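Long-range contacts in HD domain protein (Enterococcus faecalis, PDB 4LRL), which probably hydrolyses deoxyribonucleoside triphosphates as a tetrameric, metal-binding HD-domain phosphohydrolase whose activity is regulated allosterically by bound nucleotides: residues C[447-452]-C[466-471]; C[353-358]-C[441-446]. One frame throughout, in Å; residues are numbered along the deposited sequence.

From the N terminus, the chain runs through the nickel-binding HD core before it reaches strand 354-357, where contact 2 opens. That contact closes a long loop, with 82 intervening residues that include helix 361-377 and strand 387-389, when strand 441-444 returns antiparallel to the first strand. Contact 1 follows in series: 447-452 leaves the end of contact 2 directly, and a short loop of 13 residues, holding most of helix 461-468, brings 466-471 back against it. The loops neither nest nor cross. They meet at Phe444, whose ring touches Phe467, Leu449 and Ile471, so the last helix is joined to the sheet beside the dGTP site.

Contact 1 (C[447-452]-C[466-471])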
loop_
_atom_site.group_PDB
_atom_site.type_symbol
_atom_site.label_atom_id
_atom_site.label_comp_id
_atom_site.label_asym_id
_atom_site.label_seq_id
_atom_site.Cartn_x
_atom_site.Cartn_y
_atom_site.Cartn_z
ATOM N N GLU C 447 19.095 34.103 3.967
ATOM C CA GLU C 447 20.256 34.847 3.462
ATOM C C GLU C 447 21.239 35.305 4.547
ATOM O O GLU C 447 22.356 35.718 4.236
ATOM C CB GLU C 447 19.880 35.981 2.479
ATOM C CG GLU C 447 18.626 36.788 2.779
ATOM C CD GLU C 447 17.342 36.117 2.298
ATOM O OE1 GLU C 447 16.789 36.550 1.264
ATOM O OE2 GLU C 447 16.885 35.164 2.962
ATOM N N MET C 448 20.834 35.187 5.813
ATOM C CA MET C 448 21.725 35.457 6.942
ATOM C C MET C 448 22.852 34.434 7.028
ATOM O O MET C 448 23.925 34.735 7.551
ATOM C CB MET C 448 20.961 35.472 8.271
ATOM C CG MET C 448 20.020 36.658 8.479
ATOM S SD MET C 448 20.764 38.295 8.290
ATOM C CE MET C 448 21.983 38.305 9.603
ATOM N N LEU C 449 22.598 33.229 6.517
ATOM C CA LEU C 449 23.546 32.122 6.614
ATOM C C LEU C 449 24.461 31.957 5.401
ATOM O O LEU C 449 25.675 31.856 5.561
ATOM C CB LEU C 449 22.814 30.808 6.906
ATOM C CG LEU C 449 22.192 30.646 8.296
ATOM C CD1 LEU C 449 21.453 29.317 8.379
ATOM C CD2 LEU C 449 23.233 30.749 9.410
ATOM N N ASP C 450 23.886 31.926 4.201
ATOM C CA ASP C 450 24.653 31.632 2.982
ATOM C C ASP C 450 25.161 32.886 2.268
ATOM O O ASP C 450 24.532 33.943 2.344
ATOM C CB ASP C 450 23.843 30.741 2.017
ATOM C CG ASP C 450 22.429 31.269 1.763
ATOM O OD1 ASP C 450 21.488 30.793 2.438
ATOM O OD2 ASP C 450 22.262 32.159 0.899
ATOM N N GLN C 451 26.292 32.760 1.573
ATOM C CA GLN C 451 26.892 33.899 0.862
ATOM C C GLN C 451 26.978 33.740 -0.664
ATOM O O GLN C 451 28.029 33.981 -1.263
ATOM C CB GLN C 451 28.260 34.261 1.462
ATOM C CG GLN C 451 28.164 35.042 2.770
ATOM C CD GLN C 451 27.200 36.220 2.683
ATOM O OE1 GLN C 451 26.121 36.196 3.282
ATOM N NE2 GLN C 451 27.578 37.248 1.922
ATOM N N GLY C 452 25.863 33.350 -1.282
ATOM C CA GLY C 452 25.800 33.154 -2.731
ATOM C C GLY C 452 26.528 31.904 -3.195
ATOM O O GLY C 452 26.935 31.072 -2.377
ATOM N N GLU C 466 29.425 36.746 11.794
ATOM C CA GLU C 466 29.104 36.891 13.210
ATOM C C GLU C 466 27.796 36.165 13.522
ATOM O O GLU C 466 27.748 35.323 14.417
ATOM C CB GLU C 466 29.034 38.372 13.605
ATOM C CG GLU C 466 28.562 38.639 15.041
ATOM C CD GLU C 466 29.571 38.246 16.114
ATOM O OE1 GLU C 466 30.592 37.597 15.799
ATOM O OE2 GLU C 466 29.333 38.586 17.287
ATOM N N PHE C 467 26.756 36.469 12.751
ATOM C CA PHE C 467 25.481 35.779 12.871
ATOM C C PHE C 467 25.610 34.251 12.783
ATOM O O PHE C 467 25.066 33.532 13.636
ATOM C CB PHE C 467 24.484 36.284 11.821
ATOM C CG PHE C 467 23.141 35.625 11.918
ATOM C CD1 PHE C 467 22.111 36.226 12.637
ATOM C CD2 PHE C 467 22.915 34.383 11.319
ATOM C CE1 PHE C 467 20.867 35.604 12.744
ATOM C CE2 PHE C 467 21.675 33.758 11.414
ATOM C CZ PHE C 467 20.648 34.366 12.126
ATOM N N SER C 468 26.331 33.771 11.766
ATOM C CA SER C 468 26.503 32.334 11.509
ATOM C C SER C 468 27.104 31.579 12.684
ATOM O O SER C 468 26.751 30.426 12.923
ATOM C CB SER C 468 27.380 32.100 10.272
ATOM O OG SER C 468 26.815 32.696 9.118
ATOM N N SER C 469 28.012 32.232 13.412
ATOM C CA SER C 469 28.701 31.610 14.547
ATOM C C SER C 469 27.756 31.272 15.714
ATOM O O SER C 469 28.140 30.537 16.630
ATOM C CB SER C 469 29.859 32.489 15.023
ATOM O OG SER C 469 29.386 33.745 15.486
ATOM N N TYR C 470 26.528 31.791 15.659
ATOM C CA TYR C 470 25.499 31.501 16.661
ATOM C C TYR C 470 24.552 30.351 16.277
ATOM O O TYR C 470 23.721 29.934 17.095
ATOM C CB TYR C 470 24.684 32.760 16.970
ATOM C CG TYR C 470 25.429 33.756 17.832
ATOM C CD1 TYR C 470 26.176 34.788 17.258
ATOM C CD2 TYR C 470 25.409 33.649 19.222
ATOM C CE1 TYR C 470 26.873 35.695 18.051
ATOM C CE2 TYR C 470 26.098 34.548 20.024
ATOM C CZ TYR C 470 26.826 35.570 19.433
ATOM O OH TYR C 470 27.510 36.456 20.229
ATOM N N ILE C 471 24.677 29.850 15.044
ATOM C CA ILE C 471 23.818 28.773 14.547
ATOM C C ILE C 471 24.644 27.524 14.289
ATOM O O ILE C 471 25.476 27.497 13.381
ATOM C CB ILE C 471 23.065 29.154 13.241
ATOM C CG1 ILE C 471 22.335 30.498 13.378
ATOM C CG2 ILE C 471 22.116 28.021 12.813
ATOM C CD1 ILE C 471 21.337 30.572 14.527
#
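Met448 lies over one face of the Phe467 ring and Leu449 meets the edge of that ring, so a single aromatic group organises most of this small interface. The methionine touches the ring twice. Its CB stands above the rim, 3.9 Å from the ring centroid in a CH-pi contact 21° off the normal, while the chain, bent at chi2 and chi3, doubles back to set Met448 CE 3.7 Å from Phe467 CG. Between these two carbons the sulfur is held farther off, with Met448 SD 5.1 Å from the centroid of the Phe467 ring: a Met-aromatic contact at long range. In the ring plane, Leu449 CD2 approaches Phe467 CE2 at 3.9 Å. The same methyl reaches Ile471 CG1 at 4.1 Å, and thus bridges Phe467 and Ile471.

The principle illustrated is the docking of the last helix of the chain on the segment that leads toward it. Helix 461-468 gives way to a type I beta turn from Ser468 to Ile471, closed by the bond from Ile471 N to Ser468 O at 3.0 Å, and this turn carries the chain from the helix into strand 471-472.

With CG anti to the backbone N (chi1 -179°), the Phe467 ring extends from the helix to lie against Met448. Ser468 OG lies 3.8 Å from Leu449 O without bonding to it; its hydrogen bond is with Tyr464 O, one turn back in the helix. Farther out, Ile375 of helix 361-377 touches both Met448 and Phe467, and Phe444 of strand 441-444 meets the Phe467 ring edge-to-face while also touching Leu449 and Ile471.

Contact 2 (C[353-358]-C[441-446]); sequences LKSATF and RFYFPK. With DGT (2'-deoxyguanosine-5'-triphosphate), chain R.
Ser355 CB sits over one face of the Tyr443 ring, 3.5 Å from its centroid in a CH-pi contact, and Leu353 O lies at the ring's edge. The guanidinium of Arg441 is covered on one face by Thr357 CG2, centred above the plane and 3.6 Å from Arg441 CZ. Its NH1 donates a bent bond of 3.0 Å to Ser355 OG, which stands 25° out of the guanidinium plane. Ser355 OG lies between the backbone N and carbonyl carbon (chi1 66°), a rotation that turns it toward the arginine. On the other side of the sheet, Phe444 presents one face to Lys354 O and Ser355 N, while its CE2 meets Ala356 CB at 4.0 Å.

These side chains belong to neighbouring antiparallel strands. Lys354 with Phe444 and Ala356 with Phe442 are hydrogen-bonded pairs, the straightest bond running from Phe442 N to Ala356 O (2.9 Å, 173°). Ser355 with Tyr443 and Thr357 with Arg441 are non-hydrogen-bonded pairs.

Lys354 of strand 354-357 and Lys446, just past strand 441-444, both reach a dGTP site. Lys354 NZ bonds O1B of the nucleotide at 2.7 Å, and Lys446 NZ bonds O2G of the same triphosphate at 3.3 Å. Arg350 joins them, and a second subunit adds Lys38, Asn60, Gln65 and Arg68, so the nucleotide bridges two subunits.

Strand 441-444 is central in a three-stranded sheet, with 387-389 at its other edge. Helix 361-377 packs on the Phe442 and Phe444 side, whereas helix 270-291 lies against Leu353 and Tyr443, whose OH bonds Pro270 O.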
loop_
_atom_site.group_PDB
_atom_site.type_symbol
_atom_site.label_atom_id
_atom_site.label_comp_id
_atom_site.label_asym_id
_atom_site.label_seq_id
_atom_site.Cartn_x
_atom_site.Cartn_y
_atom_site.Cartn_z
ATOM N N LEU C 353 11.240 31.523 5.937
ATOM C CA LEU C 353 12.259 31.874 6.909
ATOM C C LEU C 353 12.923 30.584 7.395
ATOM O O LEU C 353 12.260 29.556 7.540
ATOM C CB LEU C 353 11.639 32.623 8.089
ATOM C CG LEU C 353 11.090 34.039 7.874
ATOM C CD1 LEU C 353 10.701 34.647 9.213
ATOM C CD2 LEU C 353 12.087 34.962 7.179
ATOM N N LYS C 354 14.230 30.642 7.626
ATOM C CA LYS C 354 14.978 29.549 8.229
ATOM C C LYS C 354 14.816 29.653 9.747
ATOM O O LYS C 354 14.385 30.691 10.249
ATOM C CB LYS C 354 16.446 29.665 7.812
ATOM C CG LYS C 354 17.298 28.416 7.979
ATOM C CD LYS C 354 17.018 27.333 6.922
ATOM C CE LYS C 354 17.784 26.044 7.270
ATOM N NZ LYS C 354 17.570 24.899 6.318
ATOM N N SER C 355 15.147 28.590 10.477
ATOM C CA SER C 355 15.024 28.586 11.937
ATOM C C SER C 355 16.080 27.755 12.658
ATOM O O SER C 355 16.691 26.853 12.087
ATOM C CB SER C 355 13.644 28.098 12.373
ATOM O OG SER C 355 13.460 26.732 12.031
ATOM N N ALA C 356 16.270 28.070 13.935
ATOM C CA ALA C 356 17.148 27.307 14.807
ATOM C C ALA C 356 16.405 27.061 16.110
ATOM O O ALA C 356 15.680 27.927 16.590
ATOM C CB ALA C 356 18.455 28.073 15.063
ATOM N N THR C 357 16.573 25.877 16.678
ATOM C CA THR C 357 15.958 25.578 17.972
ATOM C C THR C 357 16.711 26.252 19.109
ATOM O O THR C 357 17.880 26.620 18.960
ATOM C CB THR C 357 15.951 24.077 18.253
ATOM O OG1 THR C 357 17.290 23.581 18.153
ATOM C CG2 THR C 357 15.067 23.359 17.265
ATOM N N PHE C 358 16.024 26.429 20.230
ATOM C CA PHE C 358 16.655 26.797 21.494
ATOM C C PHE C 358 15.789 26.208 22.599
ATOM O O PHE C 358 14.608 25.953 22.377
ATOM C CB PHE C 358 16.844 28.320 21.630
ATOM C CG PHE C 358 15.565 29.094 21.692
ATOM C CD1 PHE C 358 14.987 29.408 22.917
ATOM C CD2 PHE C 358 14.939 29.522 20.528
ATOM C CE1 PHE C 358 13.798 30.128 22.976
ATOM C CE2 PHE C 358 13.749 30.241 20.577
ATOM C CZ PHE C 358 13.180 30.549 21.804
ATOM N N ARG C 441 11.475 27.663 18.486
ATOM C CA ARG C 441 12.277 28.074 17.339
ATOM C C ARG C 441 12.418 29.580 17.160
ATOM O O ARG C 441 11.502 30.353 17.462
ATOM C CB ARG C 441 11.755 27.435 16.057
ATOM C CG ARG C 441 12.260 26.028 15.874
ATOM C CD ARG C 441 11.632 25.317 14.677
ATOM N NE ARG C 441 12.046 23.922 14.704
ATOM C CZ ARG C 441 13.198 23.474 14.221
ATOM N NH1 ARG C 441 14.058 24.304 13.639
ATOM N NH2 ARG C 441 13.487 22.188 14.320
ATOM N N PHE C 442 13.585 29.975 16.662
ATOM C CA PHE C 442 13.851 31.340 16.253
ATOM C C PHE C 442 13.985 31.383 14.730
ATOM O O PHE C 442 14.781 30.647 14.135
ATOM C CB PHE C 442 15.117 31.851 16.945
ATOM C CG PHE C 442 15.561 33.199 16.475
ATOM C CD1 PHE C 442 14.745 34.318 16.650
ATOM C CD2 PHE C 442 16.799 33.355 15.864
ATOM C CE1 PHE C 442 15.152 35.580 16.214
ATOM C CE2 PHE C 442 17.233 34.619 15.430
ATOM C CZ PHE C 442 16.406 35.736 15.604
ATOM N N TYR C 443 13.191 32.234 14.096
ATOM C CA TYR C 443 13.113 32.243 12.652
ATOM C C TYR C 443 13.852 33.445 12.113
ATOM O O TYR C 443 13.809 34.510 12.706
ATOM C CB TYR C 443 11.649 32.232 12.192
ATOM C CG TYR C 443 11.030 30.855 12.213
ATOM C CD1 TYR C 443 10.374 30.370 13.347
ATOM C CD2 TYR C 443 11.116 30.029 11.099
ATOM C CE1 TYR C 443 9.803 29.077 13.358
ATOM C CE2 TYR C 443 10.566 28.747 11.101
ATOM C CZ TYR C 443 9.914 28.278 12.231
ATOM O OH TYR C 443 9.381 27.007 12.198
ATOM N N PHE C 444 14.528 33.270 10.981
ATOM C CA PHE C 444 15.352 34.339 10.397
ATOM C C PHE C 444 15.501 34.119 8.900
ATOM O O PHE C 444 15.308 32.990 8.421
ATOM C CB PHE C 444 16.735 34.383 11.059
ATOM C CG PHE C 444 17.424 33.048 11.131
ATOM C CD1 PHE C 444 18.205 32.588 10.066
ATOM C CD2 PHE C 444 17.294 32.245 12.264
ATOM C CE1 PHE C 444 18.853 31.344 10.131
ATOM C CE2 PHE C 444 17.931 31.001 12.340
ATOM C CZ PHE C 444 18.713 30.552 11.269
ATOM N N PRO C 445 15.841 35.191 8.150
ATOM C CA PRO C 445 16.029 35.000 6.712
ATOM C C PRO C 445 17.174 34.046 6.442
ATOM O O PRO C 445 18.217 34.131 7.089
ATOM C CB PRO C 445 16.362 36.408 6.203
ATOM C CG PRO C 445 15.784 37.321 7.242
ATOM C CD PRO C 445 16.023 36.604 8.531
ATOM N N LYS C 446 16.945 33.126 5.514
ATOM C CA LYS C 446 17.974 32.212 5.030
ATOM C C LYS C 446 19.252 32.954 4.624
ATOM O O LYS C 446 20.363 32.495 4.918
ATOM C CB LYS C 446 17.444 31.383 3.850
ATOM C CG LYS C 446 18.377 30.255 3.421
ATOM C CD LYS C 446 17.783 29.361 2.324
ATOM C CE LYS C 446 18.873 28.473 1.721
ATOM N NZ LYS C 446 18.350 27.260 1.020
HETATM P PG DGT R . 18.006 23.494 2.081
HETATM O O1G DGT R . 18.265 22.063 2.517
HETATM O O2G DGT R . 19.070 24.476 2.553
HETATM O O3G DGT R . 17.613 23.640 0.619
HETATM O O3B DGT R . 16.685 24.009 2.858
HETATM P PB DGT R . 15.674 23.026 3.615
HETATM O O1B DGT R . 15.851 23.207 5.099
HETATM O O2B DGT R . 15.748 21.647 3.008
HETATM O O3A DGT R . 14.257 23.663 3.222
HETATM P PA DGT R . 13.541 23.560 1.790
HETATM O O1A DGT R . 12.915 24.903 1.540
HETATM O O2A DGT R . 14.398 22.957 0.725
HETATM O "O5'" DGT R . 12.319 22.549 2.086
HETATM C "C5'" DGT R . 12.471 21.310 2.771
HETATM C "C4'" DGT R . 11.733 20.201 2.025
HETATM O "O4'" DGT R . 10.444 20.604 1.533
HETATM C "C3'" DGT R . 12.493 19.797 0.770
HETATM O "O3'" DGT R . 13.637 18.973 1.060
HETATM C "C2'" DGT R . 11.413 19.133 -0.075
HETATM C "C1'" DGT R . 10.116 19.794 0.395
HETATM N N9 DGT R . 9.489 20.617 -0.669
HETATM C C8 DGT R . 8.210 20.505 -1.080
HETATM N N7 DGT R . 7.913 21.397 -2.065
HETATM C C5 DGT R . 9.034 22.107 -2.292
HETATM C C6 DGT R . 9.446 23.207 -3.209
HETATM O O6 DGT R . 8.669 23.733 -4.030
HETATM N N1 DGT R . 10.690 23.659 -3.133
HETATM C C2 DGT R . 11.594 23.154 -2.286
HETATM N N2 DGT R . 12.829 23.693 -2.308
HETATM N N3 DGT R . 11.307 22.153 -1.410
HETATM C C4 DGT R . 10.064 21.592 -1.373
#